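Local coordinates for signal transduction histidine kinase, LytS (Clostridium beijerinckii, PDB 5XSJ), which probably passes on a signal by ATP-dependent autophosphorylation on histidine, this chain being probably its four-helix sensor domain, at residues 30-35 with 49-54; 37-42 with 93-98; 85-90 with 112-117. All coordinates share one frame; numbering follows the deposited sequence.

Interaction 1 (30-35 with 49-54); sequences DSSLDN and ESYNNE
Ser-32 and Tyr-51 meet between helices 15-42 and 45-67, consecutive antiparallel members of the four-helix bundle; the short axes pass 7.7 Å apart at 158°. Ser-32, with its small side chain, sits at the nearest CA pair, 4.2 Å between Ser-32 CA and Tyr-51 CA. Ser-32 turns its hydroxyl away from its own backbone N (chi1 176°) and across to the other helix, where OG donates to Tyr-51 O at 3.0 Å, tilted 19° from the carbonyl plane. The same OG also takes part in a hydrogen bond with Tyr-87 OH of helix 73-99, so one buried hydroxyl joins three helices. The Tyr-51 ring leans past Ser-32, its edge lying in plane with Ser-32 O, and its phenol reaches Ser-91 OG in a further hydrogen bond. One turn away, Glu-54 lies alongside the serines: its CB packs on Ser-32 CB at 3.7 Å, its CG comes within 3.4 Å of Ser-31 OG, and the bend at chi2 then turns the carboxylate alongside Ser-31, while OE1 is hydrogen-bonded to His-28 ND1. Toward the other end Asn-35 sets its amide beside Ser-50 CB. Asn-35 ND2 folds back to Ser-31 O (2.8 Å), which also accepts from Asn-35 N on the opposite face of its carbonyl plane. Asn-35 OD1 accepts from a water 3.1 Å away, itself hydrogen-bonded to Ser-50 OG.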
loop_
_atom_site.group_PDB
_atom_site.type_symbol
_atom_site.label_atom_id
_atom_site.label_comp_id
_atom_site.label_asym_id
_atom_site.label_seq_id
_atom_site.Cartn_x
_atom_site.Cartn_y
_atom_site.Cartn_z
ATOM N N ASP B 30 -4.943 -15.765 10.626
ATOM C CA ASP B 30 -4.124 -16.027 9.442
ATOM C C ASP B 30 -4.599 -17.266 8.692
ATOM O O ASP B 30 -4.733 -17.247 7.473
ATOM C CB ASP B 30 -2.647 -16.178 9.820
ATOM C CG ASP B 30 -2.056 -14.886 10.398
ATOM O OD1 ASP B 30 -2.758 -13.846 10.392
ATOM O OD2 ASP B 30 -0.891 -14.905 10.860
ATOM N N SER B 31 -4.872 -18.346 9.412
ATOM C CA SER B 31 -5.286 -19.570 8.738
ATOM C C SER B 31 -6.679 -19.413 8.129
ATOM O O SER B 31 -6.982 -19.963 7.053
ATOM C CB SER B 31 -5.250 -20.746 9.708
ATOM O OG SER B 31 -5.890 -21.870 9.138
ATOM N N SER B 32 -7.535 -18.663 8.817
ATOM C CA SER B 32 -8.878 -18.402 8.291
ATOM C C SER B 32 -8.813 -17.672 6.942
ATOM O O SER B 32 -9.513 -18.047 5.991
ATOM C CB SER B 32 -9.700 -17.587 9.294
ATOM O OG SER B 32 -10.957 -17.253 8.754
ATOM N N LEU B 33 -7.966 -16.642 6.866
ATOM C CA LEU B 33 -7.772 -15.848 5.649
ATOM C C LEU B 33 -7.256 -16.709 4.506
ATOM O O LEU B 33 -7.764 -16.652 3.387
ATOM C CB LEU B 33 -6.791 -14.684 5.910
ATOM C CG LEU B 33 -6.487 -13.799 4.687
ATOM C CD1 LEU B 33 -7.742 -13.065 4.180
ATOM C CD2 LEU B 33 -5.366 -12.816 4.960
ATOM N N ASP B 34 -6.247 -17.518 4.805
ATOM C CA ASP B 34 -5.611 -18.363 3.813
ATOM C C ASP B 34 -6.607 -19.343 3.187
ATOM O O ASP B 34 -6.664 -19.498 1.960
ATOM C CB ASP B 34 -4.444 -19.104 4.463
ATOM C CG ASP B 34 -3.674 -19.955 3.482
ATOM O OD1 ASP B 34 -3.729 -19.675 2.263
ATOM O OD2 ASP B 34 -3.010 -20.908 3.931
ATOM N N ASN B 35 -7.418 -19.981 4.031
ATOM C CA ASN B 35 -8.411 -20.916 3.542
ATOM C C ASN B 35 -9.502 -20.195 2.772
ATOM O O ASN B 35 -9.913 -20.653 1.710
ATOM C CB ASN B 35 -8.993 -21.725 4.705
ATOM C CG ASN B 35 -8.061 -22.834 5.143
ATOM O OD1 ASN B 35 -7.998 -23.869 4.499
ATOM N ND2 ASN B 35 -7.298 -22.605 6.215
ATOM N N GLU B 49 -14.917 -24.693 4.983
ATOM C CA GLU B 49 -15.066 -25.300 6.300
ATOM C C GLU B 49 -13.949 -24.873 7.245
ATOM O O GLU B 49 -14.196 -24.517 8.403
ATOM C CB GLU B 49 -15.093 -26.829 6.175
ATOM C CG GLU B 49 -15.382 -27.551 7.478
ATOM C CD GLU B 49 -15.202 -29.062 7.364
ATOM O OE1 GLU B 49 -15.301 -29.755 8.397
ATOM O OE2 GLU B 49 -14.940 -29.556 6.245
ATOM N N SER B 50 -12.712 -24.915 6.762
ATOM C CA SER B 50 -11.581 -24.480 7.571
ATOM C C SER B 50 -11.597 -22.971 7.803
ATOM O O SER B 50 -11.234 -22.502 8.880
ATOM C CB SER B 50 -10.258 -24.878 6.919
ATOM O OG SER B 50 -10.104 -26.282 6.913
ATOM N N TYR B 51 -11.998 -22.207 6.794
ATOM C CA TYR B 51 -12.139 -20.752 6.959
ATOM C C TYR B 51 -13.044 -20.460 8.144
ATOM O O TYR B 51 -12.751 -19.630 8.997
ATOM C CB TYR B 51 -12.714 -20.120 5.687
ATOM C CG TYR B 51 -13.694 -19.000 5.964
ATOM C CD1 TYR B 51 -13.236 -17.729 6.267
ATOM C CD2 TYR B 51 -15.075 -19.200 5.918
ATOM C CE1 TYR B 51 -14.101 -16.702 6.545
ATOM C CE2 TYR B 51 -15.980 -18.140 6.193
ATOM C CZ TYR B 51 -15.455 -16.893 6.503
ATOM O OH TYR B 51 -16.215 -15.785 6.787
ATOM N N ASN B 52 -14.154 -21.182 8.178
ATOM C CA ASN B 52 -15.198 -20.939 9.150
ATOM C C ASN B 52 -14.791 -21.394 10.546
ATOM O O ASN B 52 -14.957 -20.652 11.518
ATOM C CB ASN B 52 -16.488 -21.625 8.704
ATOM C CG ASN B 52 -17.635 -21.356 9.645
ATOM O OD1 ASN B 52 -18.287 -22.286 10.143
ATOM N ND2 ASN B 52 -17.873 -20.072 9.923
ATOM N N ASN B 53 -14.231 -22.598 10.640
ATOM C CA ASN B 53 -13.730 -23.122 11.911
ATOM C C ASN B 53 -12.681 -22.219 12.546
ATOM O O ASN B 53 -12.710 -21.956 13.752
ATOM C CB ASN B 53 -13.138 -24.524 11.716
ATOM C CG ASN B 53 -14.209 -25.594 11.444
ATOM O OD1 ASN B 53 -15.407 -25.313 11.432
ATOM N ND2 ASN B 53 -13.766 -26.818 11.202
ATOM N N GLU B 54 -11.733 -21.752 11.743
ATOM C CA GLU B 54 -10.686 -20.904 12.286
ATOM C C GLU B 54 -11.225 -19.558 12.788
ATOM O O GLU B 54 -10.774 -19.099 13.835
ATOM C CB GLU B 54 -9.578 -20.704 11.250
ATOM C CG GLU B 54 -8.834 -21.999 10.914
ATOM C CD GLU B 54 -7.927 -22.471 12.046
ATOM O OE1 GLU B 54 -7.359 -21.636 12.782
ATOM O OE2 GLU B 54 -7.771 -23.688 12.212
HETATM O O HOH W 1 -7.764 -26.848 5.127
#

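Interaction 2 (37-42 with 93-98); sequences NQYILN and NTISAY
Tyr-39 and Tyr-98 form a T-shaped aromatic pair between helices 15-42 and 73-99, which run nearly parallel here (15°) as diagonal partners in the four-helix bundle, their short axes 10.5 Å apart. The edge of Tyr-98 points at the face of Tyr-39, with the ring planes at 69°; Tyr-98 CE2 stands over that face toward the rim, and Tyr-39 CE2 lies 3.8 Å from Tyr-98 CD2. A CH-pi contact adds to this. Ile-40 CA sits over the centre of the Tyr-98 ring, 4.2 Å from its centroid and 10° off the normal. With CG anti to the backbone N, Tyr-98 extends toward helix 15-42 and lays its ring over the backbone of Ile-40, bringing CE1 to 3.1 Å from Ile-40 O. The remaining contacts are apolar. Ile-40 CD1 packs on Tyr-98 CB (3.9 Å) and on Thr-94 CG2 (3.9 Å), and Ile-95 CG2 reaches Tyr-39 CE2 at 4.0 Å. Two polar ends are bonded outside the segments: Tyr-39 OH to Glu-99 OE2, and Thr-94 OG1 to Ser-90 O on its own helix. The other two helices flank this diagonal contact, with Phe-111 of helix 104-133 against Ile-40, and Lys-48 and Tyr-51 of helix 45-67 against Ile-95.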
loop_
_atom_site.group_PDB
_atom_site.type_symbol
_atom_site.label_atom_id
_atom_site.label_comp_id
_atom_site.label_asym_id
_atom_site.label_seq_id
_atom_site.Cartn_x
_atom_site.Cartn_y
_atom_site.Cartn_z
ATOM N N ASN B 37 -9.169 -17.349 1.072
ATOM C CA ASN B 37 -8.550 -17.049 -0.216
ATOM C C ASN B 37 -8.605 -18.233 -1.179
ATOM O O ASN B 37 -9.057 -18.104 -2.319
ATOM C CB ASN B 37 -7.095 -16.623 -0.017
ATOM C CG ASN B 37 -6.958 -15.204 0.540
ATOM O OD1 ASN B 37 -7.876 -14.387 0.445
ATOM N ND2 ASN B 37 -5.800 -14.908 1.110
ATOM N N GLN B 38 -8.145 -19.389 -0.722
ATOM C CA GLN B 38 -8.170 -20.591 -1.558
ATOM C C GLN B 38 -9.577 -20.965 -1.968
ATOM O O GLN B 38 -9.797 -21.413 -3.092
ATOM C CB GLN B 38 -7.515 -21.769 -0.836
ATOM C CG GLN B 38 -6.010 -21.578 -0.595
ATOM C CD GLN B 38 -5.441 -22.681 0.270
ATOM O OE1 GLN B 38 -5.488 -23.861 -0.092
ATOM N NE2 GLN B 38 -4.950 -22.314 1.445
ATOM N N TYR B 39 -10.539 -20.777 -1.069
ATOM C CA TYR B 39 -11.915 -21.124 -1.400
ATOM C C TYR B 39 -12.455 -20.259 -2.531
ATOM O O TYR B 39 -13.038 -20.776 -3.483
ATOM C CB TYR B 39 -12.830 -20.997 -0.188
ATOM C CG TYR B 39 -14.272 -21.324 -0.519
ATOM C CD1 TYR B 39 -14.639 -22.615 -0.916
ATOM C CD2 TYR B 39 -15.260 -20.356 -0.446
ATOM C CE1 TYR B 39 -15.962 -22.929 -1.232
ATOM C CE2 TYR B 39 -16.590 -20.657 -0.754
ATOM C CZ TYR B 39 -16.930 -21.948 -1.145
ATOM O OH TYR B 39 -18.238 -22.254 -1.437
ATOM N N ILE B 40 -12.258 -18.945 -2.427
ATOM C CA ILE B 40 -12.723 -18.029 -3.465
ATOM C C ILE B 40 -12.046 -18.313 -4.810
ATOM O O ILE B 40 -12.660 -18.143 -5.865
ATOM C CB ILE B 40 -12.470 -16.540 -3.069
ATOM C CG1 ILE B 40 -13.254 -16.180 -1.804
ATOM C CG2 ILE B 40 -12.833 -15.588 -4.217
ATOM C CD1 ILE B 40 -14.726 -16.622 -1.849
ATOM N N LEU B 41 -10.789 -18.756 -4.771
ATOM C CA LEU B 41 -10.036 -19.002 -5.998
ATOM C C LEU B 41 -10.308 -20.357 -6.646
ATOM O O LEU B 41 -10.031 -20.520 -7.828
ATOM C CB LEU B 41 -8.533 -18.880 -5.750
ATOM C CG LEU B 41 -7.944 -17.505 -5.412
ATOM C CD1 LEU B 41 -6.479 -17.473 -5.823
ATOM C CD2 LEU B 41 -8.722 -16.383 -6.073
ATOM N N ASN B 42 -10.849 -21.323 -5.900
ATOM C CA ASN B 42 -11.095 -22.658 -6.480
ATOM C C ASN B 42 -12.380 -23.377 -6.034
ATOM O O ASN B 42 -12.870 -24.271 -6.720
ATOM C CB ASN B 42 -9.908 -23.577 -6.185
ATOM C CG ASN B 42 -10.025 -24.923 -6.899
ATOM O OD1 ASN B 42 -10.210 -24.984 -8.120
ATOM N ND2 ASN B 42 -9.960 -26.009 -6.126
ATOM N N ASN B 93 -19.749 -11.814 2.983
ATOM C CA ASN B 93 -20.313 -11.169 1.805
ATOM C C ASN B 93 -19.611 -11.628 0.532
ATOM O O ASN B 93 -20.259 -11.852 -0.489
ATOM C CB ASN B 93 -20.247 -9.644 1.926
ATOM C CG ASN B 93 -21.195 -9.107 2.977
ATOM O OD1 ASN B 93 -22.115 -9.796 3.404
ATOM N ND2 ASN B 93 -20.962 -7.888 3.417
ATOM N N THR B 94 -18.292 -11.782 0.594
ATOM C CA THR B 94 -17.543 -12.290 -0.554
ATOM C C THR B 94 -17.998 -13.709 -0.895
ATOM O O THR B 94 -18.273 -14.009 -2.045
ATOM C CB THR B 94 -16.010 -12.301 -0.312
ATOM O OG1 THR B 94 -15.560 -10.994 0.057
ATOM C CG2 THR B 94 -15.272 -12.750 -1.560
ATOM N N ILE B 95 -18.075 -14.577 0.110
ATOM C CA ILE B 95 -18.453 -15.971 -0.102
ATOM C C ILE B 95 -19.851 -16.044 -0.710
ATOM O O ILE B 95 -20.120 -16.810 -1.634
ATOM C CB ILE B 95 -18.408 -16.764 1.225
ATOM C CG1 ILE B 95 -16.966 -16.949 1.688
ATOM C CG2 ILE B 95 -19.089 -18.115 1.083
ATOM C CD1 ILE B 95 -16.875 -17.621 3.029
ATOM N N SER B 96 -20.734 -15.202 -0.196
ATOM C CA SER B 96 -22.096 -15.127 -0.687
ATOM C C SER B 96 -22.185 -14.733 -2.168
ATOM O O SER B 96 -22.914 -15.356 -2.926
ATOM C CB SER B 96 -22.887 -14.151 0.176
ATOM O OG SER B 96 -24.208 -14.035 -0.290
ATOM N N ALA B 97 -21.456 -13.705 -2.582
ATOM C CA ALA B 97 -21.455 -13.300 -3.986
ATOM C C ALA B 97 -20.785 -14.359 -4.848
ATOM O O ALA B 97 -21.210 -14.626 -5.967
ATOM C CB ALA B 97 -20.755 -11.944 -4.163
ATOM N N TYR B 98 -19.729 -14.961 -4.315
ATOM C CA TYR B 98 -19.005 -16.008 -5.014
ATOM C C TYR B 98 -19.903 -17.206 -5.320
ATOM O O TYR B 98 -19.925 -17.712 -6.445
ATOM C CB TYR B 98 -17.810 -16.462 -4.184
ATOM C CG TYR B 98 -17.100 -17.681 -4.729
ATOM C CD1 TYR B 98 -16.318 -17.595 -5.869
ATOM C CD2 TYR B 98 -17.201 -18.912 -4.099
ATOM C CE1 TYR B 98 -15.656 -18.692 -6.365
ATOM C CE2 TYR B 98 -16.547 -20.027 -4.598
ATOM C CZ TYR B 98 -15.775 -19.903 -5.730
ATOM O OH TYR B 98 -15.111 -20.987 -6.238
#

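Interaction 3 (85-90 with 112-117); sequences DSYIES and VAAKNI
Ala-113 opens the contact with Ser-90, its methyl carbon CB lying 4.0 Å from Ser-90 OG, where helices 73-99 and 104-133 pack antiparallel (158°, short axes 8.5 Å apart) as a neighbouring pair in the four-helix bundle. Ala-114 follows at the tightest point between the two backbones, its CA 5.2 Å from Tyr-87 CA. Ser-90 CB rests against it, 4.2 Å from Ala-114 CB, and the carbonyl oxygen of Ala-114, near the plane of the Tyr-87 ring, meets the ring edge with O at 3.4 Å from CD1. A first torsion of 164° swings the Tyr-87 ring away from its own N, and the side chain passes across the helix of 112-117 toward helix 15-42. Next comes Ile-117, one turn on, which spreads both branches over the other helix. Its CG2 rests on Tyr-87, 3.6 Å from CB, while the longer arm carries CD1 between Ser-90 OG (3.5 Å) and Ser-86 CB (3.8 Å), so that this methyl is bordered by two serines. Ser-86 OG is itself hydrogen-bonded to the backbone of a neighbouring subunit, placing this end of the contact beside the assembly interface. Helix 15-42 packs against the contact, with Phe-36 touching Tyr-87 and Ala-114, and Leu-33 touching Tyr-87, and helix 45-67 adds Tyr-51 and Val-55 against Tyr-87.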
loop_
_atom_site.group_PDB
_atom_site.type_symbol
_atom_site.label_atom_id
_atom_site.label_comp_id
_atom_site.label_asym_id
_atom_site.label_seq_id
_atom_site.Cartn_x
_atom_site.Cartn_y
_atom_site.Cartn_z
ATOM N N ASP B 85 -15.054 -8.976 13.654
ATOM C CA ASP B 85 -16.435 -8.978 13.171
ATOM C C ASP B 85 -16.514 -8.370 11.764
ATOM O O ASP B 85 -17.297 -8.841 10.930
ATOM C CB ASP B 85 -17.369 -8.208 14.116
ATOM C CG ASP B 85 -17.581 -8.909 15.460
ATOM O OD1 ASP B 85 -17.324 -10.127 15.581
ATOM O OD2 ASP B 85 -18.018 -8.224 16.407
ATOM N N SER B 86 -15.711 -7.332 11.499
ATOM C CA SER B 86 -15.697 -6.714 10.164
ATOM C C SER B 86 -15.147 -7.668 9.115
ATOM O O SER B 86 -15.622 -7.724 7.994
ATOM C CB SER B 86 -14.866 -5.426 10.153
ATOM O OG SER B 86 -15.476 -4.405 10.918
ATOM N N TYR B 87 -14.107 -8.390 9.484
ATOM C CA TYR B 87 -13.557 -9.422 8.625
ATOM C C TYR B 87 -14.587 -10.502 8.344
ATOM O O TYR B 87 -14.730 -10.962 7.220
ATOM C CB TYR B 87 -12.332 -10.040 9.283
ATOM C CG TYR B 87 -11.936 -11.351 8.669
ATOM C CD1 TYR B 87 -11.304 -11.387 7.434
ATOM C CD2 TYR B 87 -12.173 -12.562 9.328
ATOM C CE1 TYR B 87 -10.916 -12.594 6.850
ATOM C CE2 TYR B 87 -11.791 -13.781 8.746
ATOM C CZ TYR B 87 -11.154 -13.791 7.508
ATOM O OH TYR B 87 -10.765 -14.991 6.917
ATOM N N ILE B 88 -15.294 -10.918 9.391
ATOM C CA ILE B 88 -16.331 -11.933 9.244
ATOM C C ILE B 88 -17.394 -11.455 8.260
ATOM O O ILE B 88 -17.820 -12.201 7.374
ATOM C CB ILE B 88 -16.947 -12.281 10.616
ATOM C CG1 ILE B 88 -15.892 -13.022 11.451
ATOM C CG2 ILE B 88 -18.196 -13.135 10.452
ATOM C CD1 ILE B 88 -16.209 -13.138 12.922
ATOM N N GLU B 89 -17.763 -10.186 8.366
ATOM C CA GLU B 89 -18.802 -9.632 7.511
ATOM C C GLU B 89 -18.324 -9.506 6.064
ATOM O O GLU B 89 -19.062 -9.837 5.140
ATOM C CB GLU B 89 -19.251 -8.275 8.052
ATOM C CG GLU B 89 -20.431 -7.668 7.340
ATOM C CD GLU B 89 -20.625 -6.202 7.703
ATOM O OE1 GLU B 89 -21.572 -5.580 7.177
ATOM O OE2 GLU B 89 -19.815 -5.660 8.498
ATOM N N SER B 90 -17.094 -9.031 5.866
ATOM C CA SER B 90 -16.539 -8.879 4.521
ATOM C C SER B 90 -16.304 -10.214 3.838
ATOM O O SER B 90 -16.549 -10.360 2.637
ATOM C CB SER B 90 -15.218 -8.103 4.562
ATOM O OG SER B 90 -15.426 -6.781 5.018
ATOM N N VAL B 112 -11.007 -7.757 -1.246
ATOM C CA VAL B 112 -9.893 -6.927 -0.820
ATOM C C VAL B 112 -10.003 -6.520 0.647
ATOM O O VAL B 112 -9.035 -6.649 1.403
ATOM C CB VAL B 112 -9.800 -5.661 -1.702
ATOM C CG1 VAL B 112 -8.886 -4.627 -1.071
ATOM C CG2 VAL B 112 -9.303 -6.044 -3.081
ATOM N N ALA B 113 -11.171 -6.034 1.055
ATOM C CA ALA B 113 -11.338 -5.595 2.447
ATOM C C ALA B 113 -11.067 -6.734 3.431
ATOM O O ALA B 113 -10.409 -6.531 4.447
ATOM C CB ALA B 113 -12.733 -5.016 2.674
ATOM N N ALA B 114 -11.530 -7.938 3.116
ATOM C CA ALA B 114 -11.267 -9.093 3.978
ATOM C C ALA B 114 -9.772 -9.311 4.206
ATOM O O ALA B 114 -9.347 -9.570 5.329
ATOM C CB ALA B 114 -11.903 -10.346 3.391
ATOM N N LYS B 115 -8.966 -9.205 3.148
ATOM C CA LYS B 115 -7.503 -9.299 3.289
ATOM C C LYS B 115 -6.959 -8.181 4.153
ATOM O O LYS B 115 -6.120 -8.405 5.030
ATOM C CB LYS B 115 -6.798 -9.219 1.937
ATOM C CG LYS B 115 -7.294 -10.182 0.864
ATOM C CD LYS B 115 -6.662 -9.804 -0.493
ATOM C CE LYS B 115 -7.129 -10.715 -1.593
ATOM N NZ LYS B 115 -6.857 -12.126 -1.189
ATOM N N ASN B 116 -7.394 -6.960 3.853
ATOM C CA ASN B 116 -6.942 -5.781 4.595
ATOM C C ASN B 116 -7.329 -5.896 6.051
ATOM O O ASN B 116 -6.514 -5.657 6.932
ATOM C CB ASN B 116 -7.535 -4.479 4.016
ATOM C CG ASN B 116 -6.933 -4.101 2.673
ATOM O OD1 ASN B 116 -5.821 -4.512 2.345
ATOM N ND2 ASN B 116 -7.658 -3.294 1.899
ATOM N N ILE B 117 -8.584 -6.250 6.305
ATOM C CA ILE B 117 -9.050 -6.300 7.680
ATOM C C ILE B 117 -8.329 -7.405 8.454
ATOM O O ILE B 117 -7.982 -7.225 9.617
ATOM C CB ILE B 117 -10.564 -6.506 7.759
ATOM C CG1 ILE B 117 -11.293 -5.318 7.125
ATOM C CG2 ILE B 117 -10.999 -6.669 9.210
ATOM C CD1 ILE B 117 -12.799 -5.536 6.984
#

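Together the three contacts join all four helices around one stretch of the bundle: interactions 1 and 3 are adjacent antiparallel pairs, both at 158°, and interaction 2 spans a diagonal. Their centres lie about 12 to 13 Å apart. Ser-32 OG, bonded to Tyr-87 OH at 2.9 Å, joins interactions 1 and 3. Interaction 1 touches interaction 2 where Tyr-51 CE2 packs 3.3 Å from Ile-95 CD1. Interactions 2 and 3 come together at Asn-37 OD1 and Lys-115 NZ, which lie 3.0 Å apart. The first contact closes before the third opens along the chain, whereas the second alternates with both.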